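Local coordinates for protein MTH169 (Methanobacterium thermoautotrophicum, PDB 1GTD) that is a small protein of the PurS family whose beta sheet continues into that of a neighbouring subunit, at residues E6-L11 and D38-I43. Numbering follows the deposited sequence.
Sequences EVRIRL and DTTDVI
Arg8 lays one face of its guanidinium over Val42, with Val42 CG2 centred on that face, 3.8 Å from Arg8 CZ. The two residues face each other as a non-hydrogen-bonded pair, their side chains pointing the same way, and a bend at chi3 (68°) turns the guanidinium across towards the Val42 strand. Val42 CG1 lies against the extended Glu6 chain, 3.5 Å from Glu6 CG and close to its carboxylate, while Arg8 NH1 makes a long salt bridge to Glu6 OE2. Farther along, Arg10 CD passes 3.4 Å from Thr40 OG1. The Asp38 carboxylate lies nearly parallel to the Arg10 guanidinium but well out of its plane, so the long approach of Arg10 NH1 to Asp38 OD1 (3.9 Å) is one of charge alone. Beneath, Val7 pairs with Ile43 and Ile9 with Asp41, each through two nearly straight N-H...O bonds. On the Val7/Ile9 face, the CD1 atoms of Ile9 and Ile43 meet at 3.9 Å, and both residues rest on Leu67 of helix 59-67, with Val7 reaching Cys63. This is the antiparallel pairing of central strand 3-11 of the three-stranded sheet, bonded beyond to strand 73-81, with outer strand 37-47, which pairs antiparallel with a second subunit.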
loop_
_atom_site.group_PDB
_atom_site.type_symbol
_atom_site.label_atom_id
_atom_site.label_comp_id
_atom_site.label_asym_id
_atom_site.label_seq_id
_atom_site.Cartn_x
_atom_site.Cartn_y
_atom_site.Cartn_z
ATOM N N GLU B 6 15.358 -12.044 3.347
ATOM C CA GLU B 6 14.475 -11.052 3.954
ATOM C C GLU B 6 14.962 -9.642 3.638
ATOM O O GLU B 6 16.086 -9.271 3.992
ATOM C CB GLU B 6 14.396 -11.203 5.473
ATOM C CG GLU B 6 13.534 -10.102 6.102
ATOM C CD GLU B 6 13.425 -10.195 7.613
ATOM O OE1 GLU B 6 14.477 -10.194 8.293
ATOM O OE2 GLU B 6 12.283 -10.255 8.123
ATOM N N VAL B 7 14.115 -8.862 2.969
ATOM C CA VAL B 7 14.460 -7.487 2.617
ATOM C C VAL B 7 13.551 -6.512 3.358
ATOM O O VAL B 7 12.328 -6.537 3.194
ATOM C CB VAL B 7 14.319 -7.231 1.107
ATOM C CG1 VAL B 7 14.826 -5.845 0.772
ATOM C CG2 VAL B 7 15.100 -8.261 0.333
ATOM N N ARG B 8 14.153 -5.667 4.190
ATOM C CA ARG B 8 13.398 -4.677 4.954
ATOM C C ARG B 8 13.609 -3.322 4.298
ATOM O O ARG B 8 14.741 -2.910 4.061
ATOM C CB ARG B 8 13.863 -4.678 6.405
ATOM C CG ARG B 8 13.795 -6.069 7.028
ATOM C CD ARG B 8 14.187 -6.053 8.484
ATOM N NE ARG B 8 13.203 -5.335 9.290
ATOM C CZ ARG B 8 12.283 -5.919 10.058
ATOM N NH1 ARG B 8 12.215 -7.247 10.134
ATOM N NH2 ARG B 8 11.427 -5.169 10.751
ATOM N N ILE B 9 12.512 -2.641 3.987
ATOM C CA ILE B 9 12.564 -1.352 3.309
ATOM C C ILE B 9 11.891 -0.228 4.094
ATOM O O ILE B 9 10.738 -0.344 4.496
ATOM C CB ILE B 9 11.909 -1.484 1.932
ATOM C CG1 ILE B 9 12.507 -2.699 1.221
ATOM C CG2 ILE B 9 12.159 -0.248 1.096
ATOM C CD1 ILE B 9 11.825 -3.082 -0.068
ATOM N N ARG B 10 12.616 0.869 4.302
ATOM C CA ARG B 10 12.069 2.001 5.042
ATOM C C ARG B 10 12.607 3.339 4.523
ATOM O O ARG B 10 13.803 3.490 4.283
ATOM C CB ARG B 10 12.381 1.837 6.528
ATOM C CG ARG B 10 11.724 2.872 7.418
ATOM C CD ARG B 10 11.955 2.537 8.876
ATOM N NE ARG B 10 13.380 2.389 9.165
ATOM C CZ ARG B 10 13.872 2.021 10.346
ATOM N NH1 ARG B 10 13.052 1.759 11.359
ATOM N NH2 ARG B 10 15.187 1.915 10.512
ATOM N N LEU B 11 11.715 4.308 4.345
ATOM C CA LEU B 11 12.103 5.626 3.844
ATOM C C LEU B 11 13.131 6.279 4.747
ATOM O O LEU B 11 13.115 6.081 5.959
ATOM C CB LEU B 11 10.875 6.529 3.712
ATOM C CG LEU B 11 9.984 6.219 2.505
ATOM C CD1 LEU B 11 8.613 6.829 2.682
ATOM C CD2 LEU B 11 10.648 6.742 1.255
ATOM N N ASP B 38 6.188 5.263 12.360
ATOM C CA ASP B 38 7.080 4.863 11.280
ATOM C C ASP B 38 6.555 3.562 10.666
ATOM O O ASP B 38 5.870 2.777 11.338
ATOM C CB ASP B 38 8.477 4.650 11.859
ATOM C CG ASP B 38 9.577 4.997 10.887
ATOM O OD1 ASP B 38 10.763 4.881 11.284
ATOM O OD2 ASP B 38 9.260 5.384 9.737
ATOM N N THR B 39 6.887 3.329 9.400
ATOM C CA THR B 39 6.432 2.135 8.685
ATOM C C THR B 39 7.578 1.435 7.952
ATOM O O THR B 39 8.408 2.082 7.311
ATOM C CB THR B 39 5.328 2.519 7.648
ATOM O OG1 THR B 39 4.027 2.317 8.220
ATOM C CG2 THR B 39 5.478 1.721 6.358
ATOM N N THR B 40 7.617 0.111 8.048
ATOM C CA THR B 40 8.647 -0.669 7.380
ATOM C C THR B 40 7.958 -1.758 6.583
ATOM O O THR B 40 6.955 -2.329 7.028
ATOM C CB THR B 40 9.596 -1.344 8.384
ATOM O OG1 THR B 40 10.147 -0.360 9.269
ATOM C CG2 THR B 40 10.729 -2.038 7.645
ATOM N N ASP B 41 8.486 -2.043 5.403
ATOM C CA ASP B 41 7.919 -3.080 4.561
ATOM C C ASP B 41 8.919 -4.205 4.528
ATOM O O ASP B 41 10.093 -3.981 4.264
ATOM C CB ASP B 41 7.681 -2.555 3.151
ATOM C CG ASP B 41 6.761 -1.364 3.139
ATOM O OD1 ASP B 41 7.231 -0.249 2.802
ATOM O OD2 ASP B 41 5.569 -1.542 3.489
ATOM N N VAL B 42 8.464 -5.417 4.807
ATOM C CA VAL B 42 9.376 -6.543 4.801
ATOM C C VAL B 42 8.958 -7.571 3.767
ATOM O O VAL B 42 7.820 -8.034 3.755
ATOM C CB VAL B 42 9.444 -7.199 6.184
ATOM C CG1 VAL B 42 10.541 -8.257 6.205
ATOM C CG2 VAL B 42 9.680 -6.121 7.245
ATOM N N ILE B 43 9.894 -7.899 2.884
ATOM C CA ILE B 43 9.656 -8.876 1.846
ATOM C C ILE B 43 10.538 -10.066 2.157
ATOM O O ILE B 43 11.737 -9.900 2.379
ATOM C CB ILE B 43 10.046 -8.335 0.482
ATOM C CG1 ILE B 43 9.377 -6.981 0.267
ATOM C CG2 ILE B 43 9.640 -9.324 -0.596
ATOM C CD1 ILE B 43 9.779 -6.297 -1.014
#